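Local coordinates for two-domain protein containing predicted PHP-like metal-dependent phosphoesterase (Bacteroides vulgatus ATCC 8482, PDB 3E38) that binds zinc ions in a PHP-type domain and is probably a metal-dependent phosphoesterase, perhaps a nuclease, that also carries an Ig-like domain, at residues B[9-14]-B[255-260]; B[69-74]-B[88-93]; B[107-112]-B[127-132]; B[170-175]-B[238-243]; B[274-279]-B[301-306]. One frame throughout, in Å; residues are numbered along the deposited sequence.

Contact 1 (B[9-14]-B[255-260]); sequences QVPDLD and EKCVKI
Lys256 lies along the loop 9-14 and meets it with every carbon of its side chain. Its CB presses on the ring of Pro11, 3.5 Å from Pro11 CG, slightly closer than usual van der Waals contact. From there CG and CD run past the backbone carbonyl of Asp12, and CE comes closest to it, 3.4 Å from Asp12 O. A bend at the second torsion (chi2 -79°) turns the chain along the loop, and NZ ends 2.8 Å from Asp14 OD1 in a salt bridge that is also a hydrogen bond. The ammonium group sits above the carboxylate plane, 45° out of it. Lys256 lies near the end of helix 247-257, shortly before strand 258-265, the first strand of the four-stranded antiparallel sheet in the Ig-like part; the contact therefore fastens the loop that precedes strand 17-22 of the PHP-type domain to the junction between the two domains. Beside the lysine, Cys257 SG touches the same Pro11 CG at 4.0 Å and lies about as near Pro11 CD. Phe253 of the same helix and Thr278 also touch Pro11, while the carboxylate of Asp12 turns to Thr18 N.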
# COMPACT_ATOMS: atom_id res chain seq x y z
N GLN B 9 -6.42 17.81 -0.55
CA GLN B 9 -7.65 18.28 -1.19
C GLN B 9 -8.82 18.46 -0.26
O GLN B 9 -9.57 17.54 0.04
CB GLN B 9 -8.04 17.32 -2.30
CG GLN B 9 -6.98 17.28 -3.41
CD GLN B 9 -7.43 16.36 -4.51
OE1 GLN B 9 -8.47 16.59 -5.13
NE2 GLN B 9 -6.69 15.30 -4.73
N VAL B 10 -8.93 19.69 0.22
CA VAL B 10 -10.02 20.11 1.10
C VAL B 10 -10.51 21.46 0.56
O VAL B 10 -9.78 22.12 -0.19
CB VAL B 10 -9.62 20.22 2.59
CG1 VAL B 10 -9.39 18.82 3.18
CG2 VAL B 10 -8.41 21.12 2.75
N PRO B 11 -11.71 21.85 0.92
CA PRO B 11 -12.16 23.12 0.39
C PRO B 11 -11.78 24.33 1.20
O PRO B 11 -11.20 24.25 2.30
CB PRO B 11 -13.70 22.99 0.40
CG PRO B 11 -14.01 21.88 1.42
CD PRO B 11 -12.71 21.24 1.82
N ASP B 12 -12.18 25.45 0.62
CA ASP B 12 -11.99 26.77 1.19
C ASP B 12 -13.29 27.34 1.60
O ASP B 12 -14.24 27.25 0.88
CB ASP B 12 -11.40 27.73 0.16
CG ASP B 12 -10.01 27.35 -0.27
OD1 ASP B 12 -9.18 26.95 0.59
OD2 ASP B 12 -9.76 27.46 -1.48
N LEU B 13 -13.31 27.94 2.77
CA LEU B 13 -14.49 28.66 3.19
C LEU B 13 -14.50 29.93 2.36
O LEU B 13 -13.45 30.41 1.91
CB LEU B 13 -14.43 29.02 4.68
CG LEU B 13 -14.42 27.87 5.67
CD1 LEU B 13 -14.21 28.41 7.07
CD2 LEU B 13 -15.72 27.07 5.57
N ASP B 14 -15.70 30.44 2.14
CA ASP B 14 -15.90 31.75 1.49
C ASP B 14 -15.11 32.85 2.19
O ASP B 14 -15.21 33.04 3.41
CB ASP B 14 -17.38 32.15 1.50
CG ASP B 14 -18.21 31.30 0.54
OD1 ASP B 14 -17.60 30.68 -0.34
OD2 ASP B 14 -19.46 31.27 0.67
N GLU B 255 -20.40 21.76 4.34
CA GLU B 255 -21.24 22.15 3.19
C GLU B 255 -20.41 22.22 1.91
O GLU B 255 -20.88 21.97 0.80
CB GLU B 255 -21.94 23.49 3.49
CG GLU B 255 -23.04 23.89 2.53
CD GLU B 255 -22.52 24.49 1.24
OE1 GLU B 255 -21.63 25.37 1.30
OE2 GLU B 255 -23.03 24.09 0.16
N LYS B 256 -19.13 22.49 2.07
CA LYS B 256 -18.20 22.58 0.94
C LYS B 256 -17.59 21.22 0.61
O LYS B 256 -17.01 21.03 -0.46
CB LYS B 256 -17.06 23.52 1.30
CG LYS B 256 -17.46 24.93 1.59
CD LYS B 256 -17.70 25.66 0.34
CE LYS B 256 -17.63 27.14 0.60
NZ LYS B 256 -17.86 27.86 -0.66
N CYS B 257 -17.75 20.28 1.54
CA CYS B 257 -17.12 18.94 1.42
C CYS B 257 -17.93 17.98 0.58
O CYS B 257 -17.42 16.99 0.06
CB CYS B 257 -16.91 18.31 2.79
SG CYS B 257 -15.56 19.02 3.75
N VAL B 258 -19.22 18.29 0.49
CA VAL B 258 -20.15 17.44 -0.25
C VAL B 258 -20.91 18.23 -1.28
O VAL B 258 -21.15 19.42 -1.13
CB VAL B 258 -21.16 16.68 0.69
CG1 VAL B 258 -20.43 15.68 1.56
CG2 VAL B 258 -21.97 17.67 1.54
N LYS B 259 -21.19 17.55 -2.37
CA LYS B 259 -22.01 18.10 -3.43
C LYS B 259 -23.25 17.26 -3.49
O LYS B 259 -23.22 16.14 -3.92
CB LYS B 259 -21.27 18.10 -4.76
CG LYS B 259 -22.10 18.61 -5.93
CD LYS B 259 -21.24 18.85 -7.18
CE LYS B 259 -20.51 17.58 -7.65
NZ LYS B 259 -19.68 17.78 -8.88
N ILE B 260 -24.33 17.81 -2.97
CA ILE B 260 -25.63 17.16 -2.94
C ILE B 260 -26.48 17.64 -4.09
O ILE B 260 -26.67 18.82 -4.29
CB ILE B 260 -26.40 17.51 -1.65
CG1 ILE B 260 -25.57 17.13 -0.43
CG2 ILE B 260 -27.77 16.83 -1.65
CD1 ILE B 260 -25.97 17.86 0.83

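Contact 2 (B[69-74]-B[88-93]); sequences DHNRSF and LIKGSE. With ZN (zinc ion), chain I; ZN (zinc ion), chain H.
Phe74 and Lys90 both carry CG anti to the backbone N (chi1 169° and 173°), which sends the ring and the aliphatic chain across one another at about a right angle. Lys90 CB lies over one face of the Phe74 ring, 3.9 Å from its centroid, in a CH-pi contact. Two bends, at chi3 and chi4, carry CE over the rim of the same ring, 3.6 Å from Phe74 CD2, and deliver NZ to Asn71 OD1 at 2.7 Å. This hydrogen bond arrives from above the amide carbonyl plane, 37° out of it. A water 3.0 Å from Lys90 NZ passes the link on to His70 O, and a second water joins that carbonyl to Ser92 OG. Leu88 O lies at the ring's edge, and Leu88 CG packs 3.8 Å from Phe74 CE1. Further along, Glu93 bridges two zinc ions, OE1 binding one and OE2 the other at 2.2 Å each; His24, His26 and Asp194 complete the protein ligands of the first, His102 and His137 those of the second. The contact packs the start of helix 72-83 against strand 87-95 within the beta-alpha-beta unit that begins at strand 50-56, and Leu88 also reaches Ile51 of that parallel neighbour.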
# COMPACT_ATOMS: atom_id res chain seq x y z
N ASP B 69 22.90 27.91 19.30
CA ASP B 69 21.93 28.59 20.14
C ASP B 69 20.53 28.16 19.72
O ASP B 69 20.31 27.19 18.95
CB ASP B 69 22.10 30.12 20.17
CG ASP B 69 21.84 30.79 18.82
OD1 ASP B 69 21.20 30.17 17.94
OD2 ASP B 69 22.24 31.97 18.66
N HIS B 70 19.57 28.90 20.24
CA HIS B 70 18.18 28.52 20.07
C HIS B 70 17.54 28.96 18.77
O HIS B 70 16.41 28.58 18.47
CB HIS B 70 17.35 29.04 21.23
CG HIS B 70 17.81 28.54 22.56
ND1 HIS B 70 17.51 27.28 23.03
CD2 HIS B 70 18.55 29.14 23.52
CE1 HIS B 70 18.05 27.12 24.22
NE2 HIS B 70 18.68 28.24 24.55
N ASN B 71 18.26 29.73 17.98
CA ASN B 71 17.68 30.23 16.73
C ASN B 71 18.21 29.42 15.55
O ASN B 71 17.73 29.51 14.44
CB ASN B 71 18.03 31.71 16.55
CG ASN B 71 17.45 32.58 17.62
OD1 ASN B 71 16.25 32.53 17.88
ND2 ASN B 71 18.28 33.44 18.22
N ARG B 72 19.19 28.59 15.83
CA ARG B 72 19.91 27.90 14.74
C ARG B 72 19.07 26.92 13.83
O ARG B 72 19.28 26.88 12.61
CB ARG B 72 21.13 27.20 15.32
CG ARG B 72 22.05 26.52 14.32
CD ARG B 72 22.64 27.46 13.35
NE ARG B 72 23.61 26.73 12.51
CZ ARG B 72 24.07 27.16 11.35
NH1 ARG B 72 23.66 28.32 10.86
NH2 ARG B 72 24.93 26.40 10.67
N SER B 73 18.15 26.12 14.36
CA SER B 73 17.46 25.19 13.45
C SER B 73 16.57 25.98 12.48
O SER B 73 16.47 25.67 11.31
CB SER B 73 16.71 24.11 14.21
OG SER B 73 15.82 24.66 15.12
N PHE B 74 16.02 27.08 12.96
CA PHE B 74 15.22 27.97 12.12
C PHE B 74 16.10 28.54 11.02
O PHE B 74 15.77 28.58 9.85
CB PHE B 74 14.62 29.10 12.98
CG PHE B 74 13.99 30.23 12.18
CD1 PHE B 74 12.64 30.19 11.83
CD2 PHE B 74 14.72 31.36 11.87
CE1 PHE B 74 12.07 31.20 11.14
CE2 PHE B 74 14.16 32.38 11.19
CZ PHE B 74 12.82 32.30 10.80
N LEU B 88 7.62 29.60 7.05
CA LEU B 88 8.38 29.21 8.24
C LEU B 88 8.19 30.19 9.39
O LEU B 88 8.71 31.29 9.39
CB LEU B 88 9.85 29.04 7.85
CG LEU B 88 10.94 28.45 8.73
CD1 LEU B 88 10.75 27.00 9.04
CD2 LEU B 88 12.26 28.65 8.03
N ILE B 89 7.46 29.73 10.37
CA ILE B 89 7.14 30.47 11.59
C ILE B 89 8.19 30.05 12.63
O ILE B 89 8.34 28.87 12.99
CB ILE B 89 5.70 30.11 12.06
CG1 ILE B 89 4.71 30.39 10.93
CG2 ILE B 89 5.27 30.81 13.42
CD1 ILE B 89 3.37 29.66 11.13
N LYS B 90 8.94 31.03 13.08
CA LYS B 90 9.92 30.86 14.14
C LYS B 90 9.18 30.56 15.45
O LYS B 90 8.20 31.21 15.83
CB LYS B 90 10.78 32.11 14.28
CG LYS B 90 11.73 32.04 15.49
CD LYS B 90 12.59 33.30 15.64
CE LYS B 90 13.92 33.19 14.90
NZ LYS B 90 14.84 32.27 15.61
N GLY B 91 9.66 29.54 16.14
CA GLY B 91 9.04 29.18 17.41
C GLY B 91 9.93 28.28 18.20
O GLY B 91 11.00 27.81 17.72
N SER B 92 9.42 28.06 19.41
CA SER B 92 10.07 27.27 20.43
C SER B 92 9.10 26.71 21.44
O SER B 92 7.99 27.25 21.68
CB SER B 92 11.09 28.11 21.23
OG SER B 92 12.15 28.62 20.41
N GLU B 93 9.62 25.68 22.09
CA GLU B 93 8.91 24.95 23.13
C GLU B 93 9.49 25.14 24.52
O GLU B 93 10.57 24.65 24.86
CB GLU B 93 8.84 23.44 22.80
CG GLU B 93 7.84 22.76 23.74
CD GLU B 93 7.67 21.30 23.50
OE1 GLU B 93 8.38 20.60 22.71
OE2 GLU B 93 6.75 20.85 24.09
ZN ZN I . 7.37 18.98 21.57
ZN ZN H . 6.24 18.88 24.93
O HOH W 1 14.21 29.45 16.41
O HOH W 2 14.45 27.13 20.14
O HOH W 3 5.97 18.80 23.15

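Contact 3 (B[107-112]-B[127-132]); sequences FLSDSN and KKQGAF
The side-chain amide of Gln129 is gripped by the backbone of Ser109 and Asp110. OE1 accepts two backbone N-H groups: Ser109 N at 2.7 Å, nearly in line with the C=O bond, and Asp110 N at 3.0 Å, from above the carbonyl plane. The amide nitrogen gives the return bond, Gln129 NE2 to Asp110 O at 2.7 Å; it is almost straight (164°), lies in the amide plane and uses a lone pair of the carbonyl. Ser109 OG adds a weak bond to the same OE1. The glutamine chain reaches this site because it runs extended beyond CG (chi2 -175°). Around this polar centre, Leu108 CD2 packs tightly on Ala131 CB at 3.5 Å, and Phe107 CD2 rests 4.2 Å from Phe132 CB. Gly130, with positive phi, closes helix 119-128 in a Schellman motif and turns the chain toward strand 132-135. On the other segment Asp110 OD1 takes the backbone N of Asn112 in an Asx turn and also receives Asn71 ND2. With two main-chain bonds accepted and one donated, the amide of Gln129 has its rotation fixed and its nitrogen and oxygen told apart, and it ties the end of helix 119-128 to the loop 107-112.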
# COMPACT_ATOMS: atom_id res chain seq x y z
N PHE B 107 5.71 32.64 16.37
CA PHE B 107 5.80 34.01 15.84
C PHE B 107 6.81 34.81 16.65
O PHE B 107 6.73 36.00 16.84
CB PHE B 107 4.43 34.69 15.70
CG PHE B 107 3.64 34.15 14.53
CD1 PHE B 107 3.98 34.50 13.25
CD2 PHE B 107 2.64 33.21 14.70
CE1 PHE B 107 3.31 34.00 12.19
CE2 PHE B 107 1.93 32.71 13.64
CZ PHE B 107 2.27 33.10 12.38
N LEU B 108 7.77 34.09 17.16
CA LEU B 108 8.91 34.72 17.83
C LEU B 108 9.79 35.42 16.85
O LEU B 108 9.81 35.10 15.65
CB LEU B 108 9.79 33.67 18.56
CG LEU B 108 9.08 32.99 19.74
CD1 LEU B 108 9.96 31.94 20.40
CD2 LEU B 108 8.58 34.02 20.78
N SER B 109 10.56 36.37 17.38
CA SER B 109 11.59 37.08 16.61
C SER B 109 12.97 36.58 17.03
O SER B 109 13.92 36.55 16.24
CB SER B 109 11.47 38.59 16.80
OG SER B 109 11.65 38.96 18.15
N ASP B 110 13.04 36.10 18.26
CA ASP B 110 14.28 35.57 18.82
C ASP B 110 14.00 34.54 19.92
O ASP B 110 13.30 34.83 20.93
CB ASP B 110 15.14 36.79 19.30
CG ASP B 110 16.50 36.40 19.81
OD1 ASP B 110 16.85 35.20 19.84
OD2 ASP B 110 17.24 37.30 20.22
N SER B 111 14.52 33.34 19.72
CA SER B 111 14.28 32.21 20.64
C SER B 111 15.09 32.26 21.93
O SER B 111 14.61 31.90 23.02
CB SER B 111 14.52 30.87 19.92
OG SER B 111 13.49 30.63 18.93
N ASN B 112 16.28 32.81 21.78
CA ASN B 112 17.27 32.86 22.87
C ASN B 112 16.79 33.42 24.20
O ASN B 112 17.11 32.89 25.26
CB ASN B 112 18.48 33.65 22.42
CG ASN B 112 19.37 32.84 21.52
OD1 ASN B 112 19.37 31.61 21.61
ND2 ASN B 112 20.13 33.50 20.67
N LYS B 127 6.08 36.76 25.47
CA LYS B 127 4.99 37.73 25.46
C LYS B 127 5.45 39.06 24.91
O LYS B 127 4.79 39.75 24.13
CB LYS B 127 4.52 37.99 26.89
CG LYS B 127 3.39 38.99 26.99
CD LYS B 127 2.35 38.63 26.01
CE LYS B 127 1.04 39.27 26.27
NZ LYS B 127 0.09 38.62 25.29
N LYS B 128 6.63 39.41 25.37
CA LYS B 128 7.27 40.67 25.03
C LYS B 128 7.45 40.73 23.54
O LYS B 128 7.42 41.79 22.94
CB LYS B 128 8.61 40.78 25.75
CG LYS B 128 9.36 42.04 25.54
CD LYS B 128 10.65 42.05 26.40
CE LYS B 128 11.59 43.20 25.97
NZ LYS B 128 12.95 43.11 26.56
N GLN B 129 7.63 39.58 22.93
CA GLN B 129 7.82 39.52 21.48
C GLN B 129 6.46 39.44 20.81
O GLN B 129 6.36 39.35 19.60
CB GLN B 129 8.68 38.32 21.08
CG GLN B 129 10.06 38.36 21.66
CD GLN B 129 10.93 37.26 21.18
OE1 GLN B 129 10.74 36.74 20.07
NE2 GLN B 129 11.93 36.89 21.99
N GLY B 130 5.42 39.50 21.61
CA GLY B 130 4.06 39.38 21.09
C GLY B 130 3.74 38.02 20.45
O GLY B 130 2.90 37.91 19.55
N ALA B 131 4.46 36.99 20.88
CA ALA B 131 4.28 35.60 20.40
C ALA B 131 2.86 35.07 20.54
O ALA B 131 2.14 35.43 21.48
CB ALA B 131 5.19 34.66 21.20
N PHE B 132 2.49 34.18 19.61
CA PHE B 132 1.22 33.44 19.72
C PHE B 132 1.58 32.20 20.54
O PHE B 132 2.50 31.44 20.21
CB PHE B 132 0.59 33.12 18.39
CG PHE B 132 -0.71 32.35 18.50
CD1 PHE B 132 -0.69 30.94 18.56
CD2 PHE B 132 -1.94 33.02 18.51
CE1 PHE B 132 -1.89 30.21 18.66
CE2 PHE B 132 -3.15 32.30 18.60
CZ PHE B 132 -3.11 30.88 18.67
O HOH W 4 5.08 37.67 17.46

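Contact 4 (B[170-175]-B[238-243]); sequences NGHLYM and YFHELL
Gly171 and His172 form the corner of a type II' beta turn, Asn170 to Leu173, which faces a second turn of the same type, Phe239 to Leu242; two beta hairpins of the PHP-type domain's large mixed sheet thus meet at their ends. Gly171 O lies at the rim of the Phe239 ring, 3.2 Å from Phe239 CE1, and Thr212 OG1 also bonds to this carbonyl. His172 then extends its ring across to the opposing turn. ND1 and His240 NE2 are 2.9 Å apart in a nearly straight hydrogen bond (172°) that either nitrogen could donate; each atom lies at the edge of the other's ring, and the planes are inclined at 49°. The far nitrogen of His172 is held by Asp202 O. Leu173 brings its backbone N to the edge of Phe239. At Tyr174 a first torsion of 175° turns the ring away from the main-chain nitrogen, directing the side chain toward Phe239 and Leu242. Its CB packs 3.6 Å from Phe239 CE2, while the two rings, near parallel, are slid so far that they barely overlap. Over one face of the Tyr174 ring sits the methyl Leu242 CD1, 4.1 Å from the centroid in a CH-pi contact.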
# COMPACT_ATOMS: atom_id res chain seq x y z
N ASN B 170 -2.42 16.10 19.53
CA ASN B 170 -0.94 16.02 19.39
C ASN B 170 -0.52 14.62 18.94
O ASN B 170 -0.65 13.64 19.67
CB ASN B 170 -0.26 16.39 20.72
CG ASN B 170 1.26 16.53 20.61
OD1 ASN B 170 1.93 15.59 20.26
ND2 ASN B 170 1.80 17.71 20.98
N GLY B 171 -0.00 14.54 17.74
CA GLY B 171 0.41 13.25 17.20
C GLY B 171 -0.78 12.32 17.26
O GLY B 171 -1.82 12.62 16.71
N HIS B 172 -0.64 11.20 17.95
CA HIS B 172 -1.70 10.19 18.04
C HIS B 172 -2.51 10.38 19.32
O HIS B 172 -3.28 9.54 19.69
CB HIS B 172 -1.10 8.80 17.89
CG HIS B 172 -0.43 8.59 16.55
ND1 HIS B 172 -1.14 8.60 15.38
CD2 HIS B 172 0.87 8.43 16.20
CE1 HIS B 172 -0.32 8.40 14.35
NE2 HIS B 172 0.91 8.29 14.82
N LEU B 173 -2.37 11.54 19.93
CA LEU B 173 -3.10 11.87 21.21
C LEU B 173 -4.19 12.89 20.99
O LEU B 173 -3.91 14.00 20.58
CB LEU B 173 -2.13 12.34 22.32
CG LEU B 173 -2.69 12.75 23.72
CD1 LEU B 173 -3.54 11.66 24.41
CD2 LEU B 173 -1.57 13.20 24.66
N TYR B 174 -5.41 12.46 21.24
CA TYR B 174 -6.65 13.28 21.20
C TYR B 174 -7.03 13.65 22.63
O TYR B 174 -7.07 12.79 23.47
CB TYR B 174 -7.79 12.49 20.53
CG TYR B 174 -9.16 13.14 20.52
CD1 TYR B 174 -9.39 14.31 19.81
CD2 TYR B 174 -10.24 12.55 21.16
CE1 TYR B 174 -10.63 14.85 19.75
CE2 TYR B 174 -11.49 13.11 21.13
CZ TYR B 174 -11.68 14.26 20.41
OH TYR B 174 -12.92 14.83 20.37
N MSE B 175 -7.30 14.94 22.87
CA MSE B 175 -7.58 15.48 24.22
C MSE B 175 -8.81 16.34 24.27
O MSE B 175 -8.71 17.55 24.30
CB MSE B 175 -6.36 16.29 24.68
CG MSE B 175 -5.13 15.41 24.55
SE MSE B 175 -3.37 16.20 24.51
CE MSE B 175 -3.32 17.02 22.74
N TYR B 238 -7.14 18.60 12.55
CA TYR B 238 -7.29 17.42 11.73
C TYR B 238 -6.42 16.33 12.28
O TYR B 238 -5.21 16.37 12.20
CB TYR B 238 -6.89 17.75 10.32
CG TYR B 238 -7.10 16.63 9.32
CD1 TYR B 238 -8.18 15.75 9.41
CD2 TYR B 238 -6.24 16.49 8.23
CE1 TYR B 238 -8.35 14.77 8.49
CE2 TYR B 238 -6.43 15.52 7.32
CZ TYR B 238 -7.47 14.65 7.44
OH TYR B 238 -7.65 13.66 6.46
N PHE B 239 -7.10 15.34 12.80
CA PHE B 239 -6.54 14.25 13.57
C PHE B 239 -7.12 12.94 13.15
O PHE B 239 -8.30 12.67 13.36
CB PHE B 239 -6.92 14.50 15.04
CG PHE B 239 -6.56 13.37 15.95
CD1 PHE B 239 -5.26 13.20 16.40
CD2 PHE B 239 -7.52 12.45 16.33
CE1 PHE B 239 -4.94 12.16 17.19
CE2 PHE B 239 -7.19 11.42 17.16
CZ PHE B 239 -5.90 11.28 17.59
N HIS B 240 -6.29 12.10 12.53
CA HIS B 240 -6.79 10.82 12.10
C HIS B 240 -7.97 11.15 11.20
O HIS B 240 -7.82 11.92 10.26
CB HIS B 240 -7.17 10.00 13.34
CG HIS B 240 -5.97 9.51 14.12
ND1 HIS B 240 -6.04 8.55 15.10
CD2 HIS B 240 -4.65 9.80 13.98
CE1 HIS B 240 -4.83 8.33 15.59
NE2 HIS B 240 -3.96 9.08 14.92
N GLU B 241 -9.14 10.61 11.53
CA GLU B 241 -10.38 10.80 10.72
C GLU B 241 -11.23 11.91 11.28
O GLU B 241 -12.30 12.25 10.72
CB GLU B 241 -11.21 9.50 10.60
CG GLU B 241 -10.50 8.43 9.77
CD GLU B 241 -11.34 7.17 9.45
OE1 GLU B 241 -12.44 6.97 10.05
OE2 GLU B 241 -10.88 6.38 8.59
N LEU B 242 -10.76 12.47 12.39
CA LEU B 242 -11.52 13.55 13.03
C LEU B 242 -11.09 14.96 12.56
O LEU B 242 -9.94 15.21 12.16
CB LEU B 242 -11.41 13.46 14.56
CG LEU B 242 -11.70 12.15 15.27
CD1 LEU B 242 -11.51 12.39 16.76
CD2 LEU B 242 -13.13 11.65 14.94
N LEU B 243 -12.08 15.85 12.52
CA LEU B 243 -11.83 17.25 12.25
C LEU B 243 -12.52 17.93 13.40
O LEU B 243 -13.70 17.74 13.65
CB LEU B 243 -12.34 17.71 10.89
CG LEU B 243 -11.92 19.12 10.48
CD1 LEU B 243 -10.43 19.15 10.12
CD2 LEU B 243 -12.74 19.61 9.32

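Contact 5 (B[274-279]-B[301-306]); sequences ITNVTD and LKPHTR
Hydrogen bonds from Asn276 draw the two segments together. Its backbone N bonds to Thr305 O at 3.1 Å, next to the non-hydrogen-bonded antiparallel pair Thr275 and Arg306. Swung to the side of its own carbonyl carbon (chi1 -169°), the amide reaches in toward the turn: ND2 donates to Leu301 O at 2.7 Å from above the carbonyl plane, makes a weak bond to Lys302 O, and also serves Leu280 O. Asn276 OD1 accepts from Thr278 N in an Asx turn, and from Thr278 OG1 as well, which holds the amide's other end. A second polar group is the pair of His304 and Asp279. NE2 donates to Asp279 OD1 at 2.6 Å, in the ring plane and on the anti side of a carboxylate turned 80° from the imidazole, 30° out of the carboxylate plane. Thr278 O lies 3.0 Å above the middle of the same ring. The apolar pair is Ile274 CG2 and Leu301 CD2, 3.6 Å apart. Pro303 CB packs closely on a carbonyl, 3.2 Å from Thr278 O. Lys302 to Thr305 make a type II beta turn between strands 298-301 and 306-313, so the contact binds the end of strand 269-276 to the link between the two sheets of the Ig-like domain, where Arg4 of a third subunit packs on Pro303 and His304.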
# COMPACT_ATOMS: atom_id res chain seq x y z
N ILE B 274 -24.91 12.29 -3.57
CA ILE B 274 -23.97 13.02 -2.70
C ILE B 274 -22.53 12.60 -2.96
O ILE B 274 -22.18 11.45 -2.92
CB ILE B 274 -24.32 12.77 -1.25
CG1 ILE B 274 -25.80 13.04 -1.05
CG2 ILE B 274 -23.46 13.64 -0.35
CD1 ILE B 274 -26.26 12.80 0.34
N THR B 275 -21.71 13.57 -3.27
CA THR B 275 -20.31 13.32 -3.54
C THR B 275 -19.41 14.04 -2.58
O THR B 275 -19.56 15.23 -2.34
CB THR B 275 -19.95 13.79 -4.95
OG1 THR B 275 -20.86 13.21 -5.88
CG2 THR B 275 -18.51 13.40 -5.32
N ASN B 276 -18.49 13.25 -2.04
CA ASN B 276 -17.42 13.69 -1.17
C ASN B 276 -16.33 14.13 -2.13
O ASN B 276 -15.73 13.32 -2.87
CB ASN B 276 -16.94 12.55 -0.27
CG ASN B 276 -16.01 13.01 0.84
OD1 ASN B 276 -15.56 14.14 0.86
ND2 ASN B 276 -15.69 12.10 1.77
N VAL B 277 -16.09 15.43 -2.14
CA VAL B 277 -15.13 16.02 -3.06
C VAL B 277 -13.80 16.28 -2.34
O VAL B 277 -12.93 17.02 -2.82
CB VAL B 277 -15.73 17.33 -3.71
CG1 VAL B 277 -17.03 17.03 -4.45
CG2 VAL B 277 -15.97 18.38 -2.67
N THR B 278 -13.65 15.64 -1.19
CA THR B 278 -12.43 15.82 -0.37
C THR B 278 -11.64 14.55 -0.16
O THR B 278 -11.96 13.49 -0.67
CB THR B 278 -12.75 16.40 1.02
OG1 THR B 278 -13.33 15.39 1.85
CG2 THR B 278 -13.76 17.56 0.90
N ASP B 279 -10.54 14.73 0.56
CA ASP B 279 -9.62 13.67 0.95
C ASP B 279 -10.04 13.13 2.32
O ASP B 279 -9.44 12.20 2.88
CB ASP B 279 -8.16 14.17 1.07
CG ASP B 279 -7.44 14.27 -0.25
OD1 ASP B 279 -7.94 13.71 -1.24
OD2 ASP B 279 -6.36 14.90 -0.26
N LEU B 301 -19.14 8.35 3.77
CA LEU B 301 -18.79 8.93 2.48
C LEU B 301 -17.29 9.01 2.37
O LEU B 301 -16.66 9.89 2.91
CB LEU B 301 -19.41 10.31 2.28
CG LEU B 301 -20.90 10.46 2.15
CD1 LEU B 301 -21.56 10.07 3.45
CD2 LEU B 301 -21.15 11.91 1.81
N LYS B 302 -16.75 8.05 1.65
CA LYS B 302 -15.33 7.97 1.39
C LYS B 302 -14.87 9.11 0.49
O LYS B 302 -15.66 9.72 -0.23
CB LYS B 302 -14.97 6.61 0.76
CG LYS B 302 -14.98 5.46 1.77
CD LYS B 302 -15.10 4.12 1.10
CE LYS B 302 -15.13 2.94 2.07
NZ LYS B 302 -13.81 2.36 2.43
N PRO B 303 -13.55 9.39 0.52
CA PRO B 303 -12.99 10.45 -0.30
C PRO B 303 -13.22 10.23 -1.76
O PRO B 303 -13.08 9.11 -2.26
CB PRO B 303 -11.50 10.41 0.03
CG PRO B 303 -11.44 9.83 1.45
CD PRO B 303 -12.58 8.87 1.51
N HIS B 304 -13.59 11.33 -2.39
CA HIS B 304 -13.75 11.44 -3.84
C HIS B 304 -14.66 10.39 -4.42
O HIS B 304 -14.41 9.85 -5.47
CB HIS B 304 -12.37 11.41 -4.50
CG HIS B 304 -11.44 12.46 -3.96
ND1 HIS B 304 -11.63 13.81 -4.19
CD2 HIS B 304 -10.36 12.36 -3.15
CE1 HIS B 304 -10.71 14.49 -3.54
NE2 HIS B 304 -9.93 13.64 -2.90
N THR B 305 -15.72 10.10 -3.68
CA THR B 305 -16.70 9.10 -4.06
C THR B 305 -18.10 9.65 -4.08
O THR B 305 -18.50 10.33 -3.18
CB THR B 305 -16.65 7.93 -3.06
OG1 THR B 305 -15.31 7.43 -3.02
CG2 THR B 305 -17.63 6.80 -3.45
N ARG B 306 -18.83 9.30 -5.14
CA ARG B 306 -20.23 9.72 -5.33
C ARG B 306 -21.19 8.64 -4.92
O ARG B 306 -21.05 7.50 -5.30
CB ARG B 306 -20.50 10.06 -6.80
CG ARG B 306 -21.93 10.56 -7.08
CD ARG B 306 -22.18 10.74 -8.56
NE ARG B 306 -22.20 9.45 -9.26
CZ ARG B 306 -21.18 8.94 -9.96
NH1 ARG B 306 -20.06 9.65 -10.09
NH2 ARG B 306 -21.29 7.73 -10.55

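How the contacts relate
Contacts 2, 3 and 4 follow one another along the chain inside the long loop closed by contact 1, and contact 5 comes after it. Contacts 2 and 3 adjoin, with centres about 10 Å apart; Asn71 joins them through OD1 to Ser111 N, beside the zinc-bearing strand 87-95. Contact 4 belongs to the same mixed sheet but lies about 25 Å from contact 2, centre to centre. Contacts 1 and 5, also about 10 Å apart between centres, share the sheet in which strands 258-265 and 269-276 are neighbours. These two contacts of the Ig-like side and contacts 2 and 3, near the metal site, lie on opposite sides of the chain's centre.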